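Local structure of oxidoreductase, short-chain dehydrogenase/reductase family (Aeromonas hydrophila subsp. hydrophila, 3L6E) at residues A56-A59 with D63-V66; V24-Q29 with A210-S215. The protein probably acts as a nucleotide-dependent oxidoreductase of the short-chain dehydrogenase/reductase family, possibly reducing 3-dehydrosphinganine in sphingolipid metabolism. All coordinates share one frame; numbering follows the deposited sequence.

Contact 1. Residues A56-A59 with D63-V66; sequences ADLA and DVDV. Unlike the reference sequence in segment 63-66: Asp63 (reference Glu).
Asp57 and Leu58 turn their carbonyl oxygens toward Asp63 and Val64, closing the short turn by which the edge strand 51-55 of a Rossmann fold passes into helix 61-75. The segments bury 193 Å² between them, and what joins them is van der Waals contact, much of it between backbone oxygens and side-chain carbons.

The carbonyl contacts come first. The CB of Asp63 rests 3.4 Å from the Asp57 O, its bond from CA directed at the loop. One residue further along each segment the pattern is repeated, with the Leu58 O 3.5 Å from the CG2 of Val64. Both approaches set the first turn of helix 61-75 against the loop. At the start of the loop, Ala56, whose backbone pairs with Gly34 of the neighbouring strand, lays its CB more distantly by the Asp63 O.

The charged groups do not meet. The OD2 atoms of Asp57 and Asp63 stay 5.7 Å apart, a like-charge separation that would probably be mildly unfavourable; Asp57 OD1 also has a long, weak ion pair with Arg35. In classical short-chain dehydrogenases an aspartate followed by an aliphatic residue after the third strand lies beside the adenine of the cofactor, and the position of Asp57 and Leu58 is consistent with that arrangement, a family-based inference.

Apolar packing completes the contact. Leu58 starts out pointing away from the helix, but its end comes back, and its side chain runs at about a right angle to that of Val64. Helix 98-123 packs against both residues, through Ser111 and Val115 on Leu58 and through Leu114 and Gln118 on Val64. With CG1 of Val64 anti to its backbone N (chi1 173°), the other methyl, CG2, faces the loop and meets the Leu58 CD2 at 4.0 Å.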
ATOM      1  N   ALA A  56       2.996 -27.402  11.357  1.00 32.75           N
ATOM      2  CA  ALA A  56       2.493 -26.841  12.602  1.00 33.99           C
ATOM      3  C   ALA A  56       1.025 -26.471  12.442  1.00 34.63           C
ATOM      4  O   ALA A  56       0.611 -26.014  11.382  1.00 34.33           O
ATOM      5  CB  ALA A  56       3.295 -25.604  12.982  1.00 34.13           C
ATOM      6  N   ASP A  57       0.247 -26.678  13.500  1.00 35.77           N
ATOM      7  CA  ASP A  57      -1.097 -26.124  13.579  1.00 37.07           C
ATOM      8  C   ASP A  57      -1.013 -24.919  14.504  1.00 37.01           C
ATOM      9  O   ASP A  57      -0.868 -25.064  15.712  1.00 37.30           O
ATOM     10  CB  ASP A  57      -2.109 -27.160  14.090  1.00 38.28           C
ATOM     11  CG  ASP A  57      -3.558 -26.743  13.843  1.00 50.18           C
ATOM     12  OD1 ASP A  57      -3.794 -25.835  13.013  1.00 39.44           O
ATOM     13  OD2 ASP A  57      -4.466 -27.326  14.473  1.00 38.93           O
ATOM     14  N   LEU A  58      -1.112 -23.730  13.923  1.00 37.30           N
ATOM     15  CA  LEU A  58      -0.798 -22.491  14.620  1.00 38.06           C
ATOM     16  C   LEU A  58      -1.851 -21.996  15.611  1.00 39.37           C
ATOM     17  O   LEU A  58      -1.777 -20.859  16.081  1.00 39.28           O
ATOM     18  CB  LEU A  58      -0.439 -21.398  13.613  1.00 37.78           C
ATOM     19  CG  LEU A  58       0.831 -21.697  12.823  1.00 34.90           C
ATOM     20  CD1 LEU A  58       1.035 -20.664  11.750  1.00 37.79           C
ATOM     21  CD2 LEU A  58       2.046 -21.762  13.737  1.00 37.74           C
ATOM     22  N   ALA A  59      -2.790 -22.868  15.968  1.00 40.40           N
ATOM     23  CA  ALA A  59      -3.862 -22.504  16.881  1.00 41.43           C
ATOM     24  C   ALA A  59      -3.680 -23.032  18.316  1.00 41.96           C
ATOM     25  O   ALA A  59      -4.598 -22.951  19.122  1.00 41.15           O
ATOM     26  CB  ALA A  59      -5.218 -22.928  16.303  1.00 41.49           C
ATOM     27  N   ASP A  63       2.236 -25.734  20.189  1.00 41.64           N
ATOM     28  CA  ASP A  63       2.515 -25.988  18.772  1.00 40.64           C
ATOM     29  C   ASP A  63       3.236 -24.811  18.083  1.00 38.94           C
ATOM     30  O   ASP A  63       4.074 -25.006  17.204  1.00 38.23           O
ATOM     31  CB  ASP A  63       1.209 -26.328  18.032  1.00 41.27           C
ATOM     32  CG  ASP A  63       0.470 -27.528  18.642  1.00 51.38           C
ATOM     33  OD1 ASP A  63       0.339 -27.608  19.885  1.00 41.65           O
ATOM     34  OD2 ASP A  63      -0.002 -28.394  17.870  1.00 41.61           O
ATOM     35  N   VAL A  64       2.907 -23.593  18.506  1.00 38.12           N
ATOM     36  CA  VAL A  64       3.550 -22.379  17.990  1.00 37.14           C
ATOM     37  C   VAL A  64       4.986 -22.274  18.502  1.00 36.57           C
ATOM     38  O   VAL A  64       5.891 -21.950  17.738  1.00 36.14           O
ATOM     39  CB  VAL A  64       2.738 -21.110  18.335  1.00 36.50           C
ATOM     40  CG1 VAL A  64       3.494 -19.840  17.950  1.00 30.91           C
ATOM     41  CG2 VAL A  64       1.394 -21.151  17.634  1.00 30.66           C
ATOM     42  N   ASP A  65       5.166 -22.555  19.794  1.00 36.62           N
ATOM     43  CA  ASP A  65       6.473 -22.575  20.450  1.00 36.55           C
ATOM     44  C   ASP A  65       7.451 -23.510  19.741  1.00 35.37           C
ATOM     45  O   ASP A  65       8.598 -23.134  19.482  1.00 35.10           O
ATOM     46  CB  ASP A  65       6.332 -23.005  21.922  1.00 37.68           C
ATOM     47  CG  ASP A  65       5.689 -21.933  22.804  1.00 42.80           C
ATOM     48  OD1 ASP A  65       5.984 -20.728  22.637  1.00 38.71           O
ATOM     49  OD2 ASP A  65       4.897 -22.300  23.701  1.00 38.97           O
ATOM     50  N   VAL A  66       6.976 -24.718  19.430  1.00 34.28           N
ATOM     51  CA  VAL A  66       7.780 -25.767  18.808  1.00 33.40           C
ATOM     52  C   VAL A  66       8.178 -25.391  17.385  1.00 32.59           C
ATOM     53  O   VAL A  66       9.345 -25.512  17.005  1.00 32.93           O
ATOM     54  CB  VAL A  66       7.036 -27.139  18.840  1.00 33.72           C
ATOM     55  CG1 VAL A  66       7.778 -28.199  18.038  1.00 33.80           C
ATOM     56  CG2 VAL A  66       6.847 -27.620  20.288  1.00 33.86           C
TER

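Contact 2. Residues V24-Q29 with A210-S215; sequences VERGHQ and ALEARS
Glu212 and Arg26 form a single salt bridge across the protein surface, between a loop that follows helix 200-210 and the end of helix 14-25. The backbones stay well apart, the CA atoms of Arg26 and Glu212 being 10.4 Å from each other, and just 71 Å² is buried, so the contact is made by the ends of two long side chains.

Following the second segment from its start, Ala210 is the last residue of helix 200-210. Asp209, immediately before it, is the stronger partner of Arg26, receiving NH1 in a salt bridge. From Leu211 on the chain is loop, and Glu212 brings a second carboxylate to the same guanidinium. Its side chain is bent at the second torsion (chi2 -82°), which swings the end toward Arg26 although CB does not point there. The Arg26 NH2 lies 3.5 Å from the Glu212 OE2, a long bridge. That oxygen sits at the edge of the guanidinium and in its plane, while the carboxylate is turned 47° from it. Arg26 meets it with a chain extended from CG to NE, so that the guanidinium, held mainly by Asp209, also reaches Glu212 through NH2.

Further on, the segment belongs to the dimer. The Glu212 O accepts a hydrogen bond from the Tyr206 OH of the second subunit, and Arg214 makes a salt bridge to Asp209 and a cation-pi contact with Tyr206, both of the second subunit. Ser215 O accepts a hydrogen bond from Asn227 ND2 of the second subunit.

On the other side of the bridge, Arg26 precedes Gly27, the positive-phi C-prime residue. Gly27 N bonds to the Val24 O at 2.8 Å and His28 N to the Leu23 O: a Schellman motif, here ending the first helix of the Rossmann fold before strand 29-34.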
ATOM      1  N   VAL A  24      12.287 -16.119  -2.119  1.00 27.18           N
ATOM      2  CA  VAL A  24      13.423 -16.957  -2.513  1.00 27.18           C
ATOM      3  C   VAL A  24      14.139 -16.367  -3.727  1.00 27.73           C
ATOM      4  O   VAL A  24      15.381 -16.261  -3.740  1.00 27.85           O
ATOM      5  CB  VAL A  24      13.014 -18.417  -2.781  1.00 26.97           C
ATOM      6  CG1 VAL A  24      14.139 -19.187  -3.545  1.00 12.60           C
ATOM      7  CG2 VAL A  24      12.680 -19.111  -1.469  1.00 13.22           C
ATOM      8  N   GLU A  25      13.351 -16.003  -4.739  1.00 27.73           N
ATOM      9  CA  GLU A  25      13.861 -15.355  -5.953  1.00 28.26           C
ATOM     10  C   GLU A  25      14.588 -14.041  -5.630  1.00 28.36           C
ATOM     11  O   GLU A  25      15.514 -13.661  -6.335  1.00 27.85           O
ATOM     12  CB  GLU A  25      12.728 -15.107  -6.965  1.00 28.68           C
ATOM     13  CG  GLU A  25      12.166 -16.378  -7.619  1.00 48.79           C
ATOM     14  CD  GLU A  25      11.036 -16.113  -8.623  1.00 30.08           C
ATOM     15  OE1 GLU A  25      10.540 -14.964  -8.693  1.00 49.13           O
ATOM     16  OE2 GLU A  25      10.642 -17.059  -9.341  1.00 48.68           O
ATOM     17  N   ARG A  26      14.166 -13.357  -4.560  1.00 28.83           N
ATOM     18  CA  ARG A  26      14.846 -12.140  -4.103  1.00 29.74           C
ATOM     19  C   ARG A  26      16.019 -12.441  -3.133  1.00 29.78           C
ATOM     20  O   ARG A  26      16.543 -11.540  -2.465  1.00 29.71           O
ATOM     21  CB  ARG A  26      13.836 -11.138  -3.507  1.00 30.29           C
ATOM     22  CG  ARG A  26      12.824 -10.554  -4.523  1.00 28.11           C
ATOM     23  CD  ARG A  26      11.513 -10.120  -3.835  1.00 31.08           C
ATOM     24  NE  ARG A  26      10.418  -9.793  -4.772  1.00 29.38           N
ATOM     25  CZ  ARG A  26       9.917  -8.572  -4.969  1.00 31.85           C
ATOM     26  NH1 ARG A  26       8.916  -8.386  -5.829  1.00 29.73           N
ATOM     27  NH2 ARG A  26      10.406  -7.529  -4.309  1.00 30.00           N
ATOM     28  N   GLY A  27      16.416 -13.712  -3.066  1.00 29.40           N
ATOM     29  CA  GLY A  27      17.596 -14.127  -2.305  1.00 29.48           C
ATOM     30  C   GLY A  27      17.456 -14.463  -0.826  1.00 29.30           C
ATOM     31  O   GLY A  27      18.472 -14.575  -0.139  1.00 29.27           O
ATOM     32  N   HIS A  28      16.222 -14.641  -0.332  1.00 28.55           N
ATOM     33  CA  HIS A  28      15.986 -14.916   1.100  1.00 27.96           C
ATOM     34  C   HIS A  28      15.904 -16.419   1.390  1.00 26.29           C
ATOM     35  O   HIS A  28      15.604 -17.205   0.501  1.00 26.41           O
ATOM     36  CB  HIS A  28      14.665 -14.292   1.568  1.00 29.63           C
ATOM     37  CG  HIS A  28      14.680 -12.797   1.714  1.00 32.20           C
ATOM     38  ND1 HIS A  28      14.148 -11.952   0.762  1.00 30.82           N
ATOM     39  CD2 HIS A  28      15.076 -12.003   2.742  1.00 30.69           C
ATOM     40  CE1 HIS A  28      14.253 -10.701   1.180  1.00 31.53           C
ATOM     41  NE2 HIS A  28      14.809 -10.705   2.380  1.00 31.66           N
ATOM     42  N   GLN A  29      16.156 -16.805   2.640  1.00 24.79           N
ATOM     43  CA  GLN A  29      15.853 -18.144   3.129  1.00 23.72           C
ATOM     44  C   GLN A  29      14.498 -18.114   3.815  1.00 22.14           C
ATOM     45  O   GLN A  29      14.163 -17.156   4.502  1.00 21.28           O
ATOM     46  CB  GLN A  29      16.891 -18.602   4.153  1.00 25.04           C
ATOM     47  CG  GLN A  29      18.325 -18.608   3.662  1.00 45.97           C
ATOM     48  CD  GLN A  29      18.654 -19.852   2.882  1.00 26.64           C
ATOM     49  OE1 GLN A  29      18.352 -19.950   1.686  1.00 46.48           O
ATOM     50  NE2 GLN A  29      19.281 -20.818   3.547  1.00 46.30           N
ATOM     51  N   ALA A 210       6.169  -3.845  -1.443  1.00 23.75           N
ATOM     52  CA  ALA A 210       5.794  -3.005  -0.329  1.00 23.41           C
ATOM     53  C   ALA A 210       6.662  -3.330   0.908  1.00 24.17           C
ATOM     54  O   ALA A 210       6.965  -2.455   1.688  1.00 24.51           O
ATOM     55  CB  ALA A 210       4.326  -3.167  -0.025  1.00 22.12           C
ATOM     56  N   LEU A 211       7.074  -4.583   1.066  1.00 24.46           N
ATOM     57  CA  LEU A 211       7.853  -4.964   2.241  1.00 25.04           C
ATOM     58  C   LEU A 211       9.363  -4.715   2.111  1.00 26.96           C
ATOM     59  O   LEU A 211      10.117  -5.077   3.006  1.00 27.92           O
ATOM     60  CB  LEU A 211       7.599  -6.428   2.604  1.00 23.19           C
ATOM     61  CG  LEU A 211       6.236  -6.772   3.191  1.00 31.54           C
ATOM     62  CD1 LEU A 211       6.044  -8.286   3.217  1.00 22.43           C
ATOM     63  CD2 LEU A 211       6.080  -6.138   4.587  1.00 23.11           C
ATOM     64  N   GLU A 212       9.798  -4.130   1.000  1.00 28.13           N
ATOM     65  CA  GLU A 212      11.210  -3.781   0.805  1.00 30.18           C
ATOM     66  C   GLU A 212      11.662  -2.730   1.825  1.00 30.10           C
ATOM     67  O   GLU A 212      10.969  -1.743   2.051  1.00 29.44           O
ATOM     68  CB  GLU A 212      11.446  -3.231  -0.608  1.00 31.33           C
ATOM     69  CG  GLU A 212      11.428  -4.261  -1.726  1.00 54.31           C
ATOM     70  CD  GLU A 212      12.749  -5.001  -1.887  1.00 33.43           C
ATOM     71  OE1 GLU A 212      13.812  -4.337  -1.950  1.00 54.26           O
ATOM     72  OE2 GLU A 212      12.710  -6.257  -1.968  1.00 54.42           O
ATOM     73  N   ALA A 213      12.832  -2.939   2.422  1.00 30.53           N
ATOM     74  CA  ALA A 213      13.397  -1.971   3.367  1.00 30.57           C
ATOM     75  C   ALA A 213      13.895  -0.702   2.662  1.00 29.58           C
ATOM     76  O   ALA A 213      14.516  -0.776   1.620  1.00 29.39           O
ATOM     77  CB  ALA A 213      14.531  -2.610   4.172  1.00 30.89           C
ATOM     78  N   ARG A 214      13.598   0.458   3.239  1.00 29.29           N
ATOM     79  CA  ARG A 214      14.159   1.737   2.789  1.00 28.82           C
ATOM     80  C   ARG A 214      14.568   2.521   4.046  1.00 27.12           C
ATOM     81  O   ARG A 214      14.081   2.226   5.146  1.00 26.74           O
ATOM     82  CB  ARG A 214      13.160   2.526   1.922  1.00 29.47           C
ATOM     83  CG  ARG A 214      12.605   1.748   0.717  1.00 39.91           C
ATOM     84  CD  ARG A 214      11.991   2.650  -0.360  1.00 31.10           C
ATOM     85  NE  ARG A 214      11.249   1.861  -1.346  1.00 39.67           N
ATOM     86  CZ  ARG A 214      11.787   1.331  -2.441  1.00 31.81           C
ATOM     87  NH1 ARG A 214      13.079   1.505  -2.706  1.00 39.11           N
ATOM     88  NH2 ARG A 214      11.038   0.613  -3.265  1.00 39.20           N
ATOM     89  N   SER A 215      15.444   3.510   3.895  1.00 25.81           N
ATOM     90  CA  SER A 215      16.085   4.126   5.072  1.00 25.59           C
ATOM     91  C   SER A 215      15.125   4.941   5.928  1.00 24.64           C
ATOM     92  O   SER A 215      15.090   4.761   7.149  1.00 25.27           O
ATOM     93  CB  SER A 215      17.302   4.979   4.684  1.00 25.71           C
ATOM     94  OG  SER A 215      18.231   4.221   3.938  1.00 38.10           O
TER

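In the fold
Contact 1 and contact 2 lie at different parts of one Rossmann domain, their centres 26 Å apart and their nearest atoms about 15 Å apart, without touching. Along the chain contact 1 is nested within contact 2: segments 56-59 and 63-66 fall between 24-29 and 210-215. The first is local, joining a loop to the helix it leads into, next to strand 51-55, an outermost strand of the seven-stranded parallel sheet. The second is long-range, joining the first helix-to-strand turn to the loop ahead of strand 217-226, the opposite outermost strand. Contact 2 therefore links early and late chain near the subunit interface, whereas no other chain of the assembly touches contact 1.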